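Local coordinates for protein ALDH21) (Physcomitrella patens subsp. patens, PDB 5MZ5) that oxidises succinic semialdehyde to succinate with NADP(+) as the electron acceptor, as a member of the aldehyde dehydrogenase family, at residues 259-264 with 282-287; 179-184 with 206-211. All blocks are in the same frame, centred on the assembly; numbering follows the deposited sequence.

Overall arrangement
A largely parallel sheet assembled from successive beta-alpha-beta units is the principle that these two contacts illustrate. From the N terminus, contact 2 comes first: strand 182-185 runs into helix 193-205, and strand 209-212 returns beside its starting strand, closing a loop of 21 residues between segments 179-184 and 206-211. The chain then passes through strand 239-241 at the sheet's edge before contact 1 closes a second loop, from strand 260-264 through helix 267-276 to strand 281-285. The two loops follow one another without nesting or crossing. In space, strands 182-185 and 260-264 are neighbours, probably hydrogen-bonded from Leu260 O to Ser183 N (2.8 Å), so both contacts belong to one Rossmann-type sheet.

Contact 1: 259-264 with 282-287; sequences KLLTFT and VVMELG. With EDO (1,2-ethanediol), chain I.
The side chains of Phe263 and Met284 cross at a slant on adjacent parallel strands of a beta-alpha-beta unit whose crossover is helix 267-276. The backbones are joined by three hydrogen bonds: Val283 N to Leu261 O, Phe263 N to Val283 O, and Glu285 N to Phe263 O, the last at 2.8 Å.

Phe263 can be followed outward. Its CB meets Met284 CE at 3.7 Å. With CG anti to the backbone N (chi1 173°), the ring is carried out toward Leu286, and on the way its CD2 lies 3.7 Å from Met284 SD. This is a Met-aromatic contact, with the sulfur oblique to the ring. Farther out, Phe263 CE2 meets Leu286 CD2 at 3.5 Å, the methyl standing at the ring's edge and in its plane. Ile269 and Met273 of the crossover helix also touch the Phe263 side chain.

The face bearing Thr262, Val283, Thr264 and Glu285 is more polar. Thr262 OG1 rests 3.6 Å from Val283 CG1, while Thr264 OG1 approaches Glu285 CB at 3.3 Å; both hydroxyls are hydrogen-bonded to Lys198 NZ. A valine in place of Thr264 would probably leave the lysine without one of its two hydroxyl partners here. Glu285, predicted to be an active-site residue, contributes with Leu286 to the NADP(+) site and touches Tyr481 of the succinate site, neither ligand being bound in this apo chain.

At the start of the second strand, a 1,2-ethanediol, probably from the crystallisation liquor, accepts a hydrogen bond at its O1 from Val282 N (3.2 Å, 162° at the hydrogen).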
loop_
_atom_site.group_PDB
_atom_site.type_symbol
_atom_site.label_atom_id
_atom_site.label_comp_id
_atom_site.label_asym_id
_atom_site.label_seq_id
_atom_site.Cartn_x
_atom_site.Cartn_y
_atom_site.Cartn_z
ATOM N N LYS A 259 -11.486 -25.487 -3.070
ATOM C CA LYS A 259 -11.112 -24.610 -1.944
ATOM C C LYS A 259 -11.916 -23.322 -1.933
ATOM O O LYS A 259 -12.010 -22.636 -0.909
ATOM C CB LYS A 259 -9.596 -24.304 -1.978
ATOM C CG LYS A 259 -8.705 -25.567 -1.857
ATOM C CD LYS A 259 -8.925 -26.412 -0.582
ATOM C CE LYS A 259 -8.280 -25.823 0.664
ATOM N NZ LYS A 259 -8.456 -26.686 1.869
ATOM N N LEU A 260 -12.495 -23.001 -3.082
ATOM C CA LEU A 260 -13.312 -21.819 -3.266
ATOM C C LEU A 260 -14.418 -22.092 -4.279
ATOM O O LEU A 260 -14.178 -22.737 -5.301
ATOM C CB LEU A 260 -12.430 -20.644 -3.760
ATOM C CG LEU A 260 -13.142 -19.331 -4.197
ATOM C CD1 LEU A 260 -13.737 -18.577 -3.012
ATOM C CD2 LEU A 260 -12.168 -18.417 -4.912
ATOM N N LEU A 261 -15.628 -21.603 -3.969
ATOM C CA LEU A 261 -16.744 -21.560 -4.882
ATOM C C LEU A 261 -16.986 -20.061 -5.218
ATOM O O LEU A 261 -17.173 -19.242 -4.324
ATOM C CB LEU A 261 -18.015 -22.201 -4.281
ATOM C CG LEU A 261 -19.356 -21.868 -4.962
ATOM C CD1 LEU A 261 -19.381 -22.315 -6.456
ATOM C CD2 LEU A 261 -20.516 -22.494 -4.211
ATOM N N THR A 262 -16.990 -19.727 -6.504
ATOM C CA THR A 262 -17.300 -18.372 -6.977
ATOM C C THR A 262 -18.497 -18.473 -7.917
ATOM O O THR A 262 -18.435 -19.118 -8.979
ATOM C CB THR A 262 -16.069 -17.603 -7.522
ATOM O OG1 THR A 262 -16.523 -16.349 -8.032
ATOM C CG2 THR A 262 -15.320 -18.357 -8.599
ATOM N N PHE A 263 -19.606 -17.866 -7.479
ATOM C CA PHE A 263 -20.877 -17.909 -8.194
ATOM C C PHE A 263 -21.377 -16.530 -8.577
ATOM O O PHE A 263 -21.309 -15.582 -7.784
ATOM C CB PHE A 263 -21.927 -18.655 -7.350
ATOM C CG PHE A 263 -23.347 -18.647 -7.875
ATOM C CD1 PHE A 263 -23.767 -19.587 -8.803
ATOM C CD2 PHE A 263 -24.255 -17.679 -7.462
ATOM C CE1 PHE A 263 -25.081 -19.597 -9.274
ATOM C CE2 PHE A 263 -25.564 -17.667 -7.962
ATOM C CZ PHE A 263 -25.976 -18.639 -8.847
ATOM N N THR A 264 -21.859 -16.433 -9.815
ATOM C CA THR A 264 -22.539 -15.251 -10.349
ATOM C C THR A 264 -23.858 -15.750 -10.919
ATOM O O THR A 264 -23.866 -16.637 -11.775
ATOM C CB THR A 264 -21.729 -14.457 -11.366
ATOM O OG1 THR A 264 -20.536 -14.000 -10.740
ATOM C CG2 THR A 264 -22.508 -13.226 -11.886
ATOM N N VAL A 282 -16.565 -18.925 -0.101
ATOM C CA VAL A 282 -17.615 -18.626 -1.062
ATOM C C VAL A 282 -17.586 -17.144 -1.405
ATOM O O VAL A 282 -17.494 -16.313 -0.509
ATOM C CB VAL A 282 -19.013 -19.063 -0.536
ATOM C CG1 VAL A 282 -20.082 -18.858 -1.594
ATOM C CG2 VAL A 282 -19.009 -20.512 -0.068
ATOM N N VAL A 283 -17.664 -16.837 -2.711
ATOM C CA VAL A 283 -17.751 -15.507 -3.310
ATOM C C VAL A 283 -19.064 -15.538 -4.079
ATOM O O VAL A 283 -19.330 -16.529 -4.764
ATOM C CB VAL A 283 -16.547 -15.222 -4.267
ATOM C CG1 VAL A 283 -16.855 -14.083 -5.251
ATOM C CG2 VAL A 283 -15.286 -14.932 -3.478
ATOM N N MET A 284 -19.877 -14.474 -3.961
ATOM C CA MET A 284 -21.190 -14.398 -4.597
ATOM C C MET A 284 -21.442 -13.043 -5.257
ATOM O O MET A 284 -21.389 -12.006 -4.599
ATOM C CB MET A 284 -22.306 -14.643 -3.557
ATOM C CG MET A 284 -22.303 -16.009 -2.975
ATOM S SD MET A 284 -23.415 -17.029 -3.902
ATOM C CE MET A 284 -22.660 -18.618 -3.716
ATOM N N GLU A 285 -21.804 -13.072 -6.533
ATOM C CA GLU A 285 -22.194 -11.874 -7.281
ATOM C C GLU A 285 -23.631 -12.129 -7.685
ATOM O O GLU A 285 -23.897 -12.973 -8.545
ATOM C CB GLU A 285 -21.296 -11.645 -8.503
ATOM C CG GLU A 285 -19.872 -11.262 -8.151
ATOM C CD GLU A 285 -19.680 -9.888 -7.527
ATOM O OE1 GLU A 285 -18.652 -9.696 -6.840
ATOM O OE2 GLU A 285 -20.556 -9.011 -7.710
ATOM N N LEU A 286 -24.568 -11.502 -6.968
ATOM C CA LEU A 286 -25.995 -11.759 -7.202
ATOM C C LEU A 286 -26.681 -10.523 -7.755
ATOM O O LEU A 286 -25.987 -9.586 -8.163
ATOM C CB LEU A 286 -26.675 -12.346 -5.938
ATOM C CG LEU A 286 -25.839 -13.412 -5.185
ATOM C CD1 LEU A 286 -26.410 -13.706 -3.847
ATOM C CD2 LEU A 286 -25.635 -14.699 -6.018
ATOM N N GLY A 287 -28.002 -10.537 -7.807
ATOM C CA GLY A 287 -28.777 -9.447 -8.394
ATOM C C GLY A 287 -28.820 -8.121 -7.663
ATOM O O GLY A 287 -28.160 -7.928 -6.638
HETATM C C1 EDO I . -17.404 -17.894 3.424
HETATM O O1 EDO I . -16.140 -17.665 2.812
HETATM C C2 EDO I . -17.583 -17.000 4.696
HETATM O O2 EDO I . -17.944 -15.649 4.382
#

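Contact 2: 179-184 with 206-211; sequences IGPVSM and GCPFVL
Val182 and Met184 pair with Phe209 and Leu211 in a buried parallel strand contact inside the six-stranded sheet, where strand 182-185 lies between strands 209-212 and 260-264. Val182 is gripped through both its peptide groups: its N donates to Pro208 O at 2.9 Å, and its O accepts from Val210 N. Met184 N to Val210 O continues the ladder.

Met184 makes the main side-chain contact. With CG beside the backbone N (chi1 -54°) and the chain extended from there, the sulfur and methyl reach Phe209. There Met184 SD stands 4.3 Å from the centroid of the Phe209 ring, an oblique Met-aromatic contact, and Met184 CE reaches Phe209 CB at 3.6 Å. From its other end, Met184 CB touches Leu211 CD1, also at 3.6 Å. Val199 and Ala202 of helix 193-205 pack against Met184 as well.

Where the strands begin, Cys207 CB meets Val182 CG2 at 3.9 Å, and the rings of Pro181 and Pro208 approach through their CG atoms. Helix 75-94 lies against both prolines. Gly206, with positive phi, completes the Schellman motif that ends helix 193-205 and turns the chain into the second strand, as befits the right-handed beta-alpha-beta crossover of a Rossmann-type nucleotide-binding fold.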
loop_
_atom_site.group_PDB
_atom_site.type_symbol
_atom_site.label_atom_id
_atom_site.label_comp_id
_atom_site.label_asym_id
_atom_site.label_seq_id
_atom_site.Cartn_x
_atom_site.Cartn_y
_atom_site.Cartn_z
ATOM N N ILE A 179 -5.093 -20.225 -3.361
ATOM C CA ILE A 179 -6.021 -20.935 -2.446
ATOM C C ILE A 179 -6.172 -22.419 -2.850
ATOM O O ILE A 179 -6.403 -23.265 -1.983
ATOM C CB ILE A 179 -7.402 -20.208 -2.328
ATOM C CG1 ILE A 179 -8.215 -20.693 -1.083
ATOM C CG2 ILE A 179 -8.247 -20.290 -3.646
ATOM C CD1 ILE A 179 -9.462 -19.820 -0.768
ATOM N N GLY A 180 -5.994 -22.708 -4.145
ATOM C CA GLY A 180 -6.118 -24.053 -4.697
ATOM C C GLY A 180 -7.213 -24.155 -5.732
ATOM O O GLY A 180 -7.639 -23.121 -6.243
ATOM N N PRO A 181 -7.735 -25.382 -6.018
ATOM C CA PRO A 181 -8.821 -25.524 -7.028
ATOM C C PRO A 181 -10.080 -24.681 -6.773
ATOM O O PRO A 181 -10.601 -24.615 -5.663
ATOM C CB PRO A 181 -9.118 -27.032 -7.029
ATOM C CG PRO A 181 -7.841 -27.670 -6.538
ATOM C CD PRO A 181 -7.349 -26.704 -5.476
ATOM N N VAL A 182 -10.533 -24.003 -7.834
ATOM C CA VAL A 182 -11.672 -23.093 -7.786
ATOM C C VAL A 182 -12.852 -23.653 -8.568
ATOM O O VAL A 182 -12.703 -24.047 -9.725
ATOM C CB VAL A 182 -11.294 -21.658 -8.262
ATOM C CG1 VAL A 182 -12.507 -20.710 -8.241
ATOM C CG2 VAL A 182 -10.135 -21.066 -7.450
ATOM N N SER A 183 -14.037 -23.659 -7.925
ATOM C CA SER A 183 -15.303 -24.030 -8.555
ATOM C C SER A 183 -15.931 -22.716 -9.054
ATOM O O SER A 183 -16.115 -21.780 -8.268
ATOM C CB SER A 183 -16.235 -24.707 -7.558
ATOM O OG SER A 183 -17.476 -24.938 -8.197
ATOM N N MET A 184 -16.222 -22.640 -10.364
ATOM C CA MET A 184 -16.796 -21.434 -10.986
ATOM C C MET A 184 -18.114 -21.765 -11.618
ATOM O O MET A 184 -18.218 -22.756 -12.341
ATOM C CB MET A 184 -15.856 -20.818 -12.047
ATOM C CG MET A 184 -14.463 -20.515 -11.544
ATOM S SD MET A 184 -13.395 -20.020 -12.910
ATOM C CE MET A 184 -11.993 -19.522 -12.014
ATOM N N GLY A 206 -2.673 -18.300 -10.201
ATOM C CA GLY A 206 -2.124 -19.640 -10.349
ATOM C C GLY A 206 -2.985 -20.690 -9.668
ATOM O O GLY A 206 -2.458 -21.601 -9.018
ATOM N N CYS A 207 -4.318 -20.567 -9.813
ATOM C CA CYS A 207 -5.315 -21.515 -9.294
ATOM C C CYS A 207 -5.856 -22.360 -10.434
ATOM O O CYS A 207 -6.391 -21.783 -11.376
ATOM C CB CYS A 207 -6.478 -20.785 -8.624
ATOM S SG CYS A 207 -6.152 -20.196 -6.954
ATOM N N PRO A 208 -5.878 -23.708 -10.332
ATOM C CA PRO A 208 -6.601 -24.494 -11.349
ATOM C C PRO A 208 -8.119 -24.325 -11.115
ATOM O O PRO A 208 -8.550 -23.984 -10.007
ATOM C CB PRO A 208 -6.144 -25.933 -11.074
ATOM C CG PRO A 208 -5.841 -25.947 -9.618
ATOM C CD PRO A 208 -5.335 -24.576 -9.259
ATOM N N PHE A 209 -8.937 -24.526 -12.152
ATOM C CA PHE A 209 -10.365 -24.316 -11.986
ATOM C C PHE A 209 -11.214 -25.261 -12.826
ATOM O O PHE A 209 -10.760 -25.765 -13.847
ATOM C CB PHE A 209 -10.740 -22.840 -12.298
ATOM C CG PHE A 209 -10.507 -22.409 -13.731
ATOM C CD1 PHE A 209 -11.489 -22.595 -14.701
ATOM C CD2 PHE A 209 -9.291 -21.854 -14.118
ATOM C CE1 PHE A 209 -11.259 -22.230 -16.034
ATOM C CE2 PHE A 209 -9.068 -21.475 -15.448
ATOM C CZ PHE A 209 -10.057 -21.659 -16.396
ATOM N N VAL A 210 -12.468 -25.457 -12.405
ATOM C CA VAL A 210 -13.492 -26.215 -13.129
ATOM C C VAL A 210 -14.647 -25.243 -13.279
ATOM O O VAL A 210 -15.222 -24.801 -12.284
ATOM C CB VAL A 210 -13.912 -27.568 -12.481
ATOM C CG1 VAL A 210 -14.868 -28.331 -13.393
ATOM C CG2 VAL A 210 -12.696 -28.428 -12.161
ATOM N N LEU A 211 -14.955 -24.875 -14.514
ATOM C CA LEU A 211 -16.025 -23.941 -14.795
ATOM C C LEU A 211 -17.268 -24.608 -15.343
ATOM O O LEU A 211 -17.200 -25.416 -16.281
ATOM C CB LEU A 211 -15.542 -22.792 -15.738
ATOM C CG LEU A 211 -16.604 -21.888 -16.412
ATOM C CD1 LEU A 211 -17.279 -20.946 -15.405
ATOM C CD2 LEU A 211 -15.977 -21.105 -17.498
#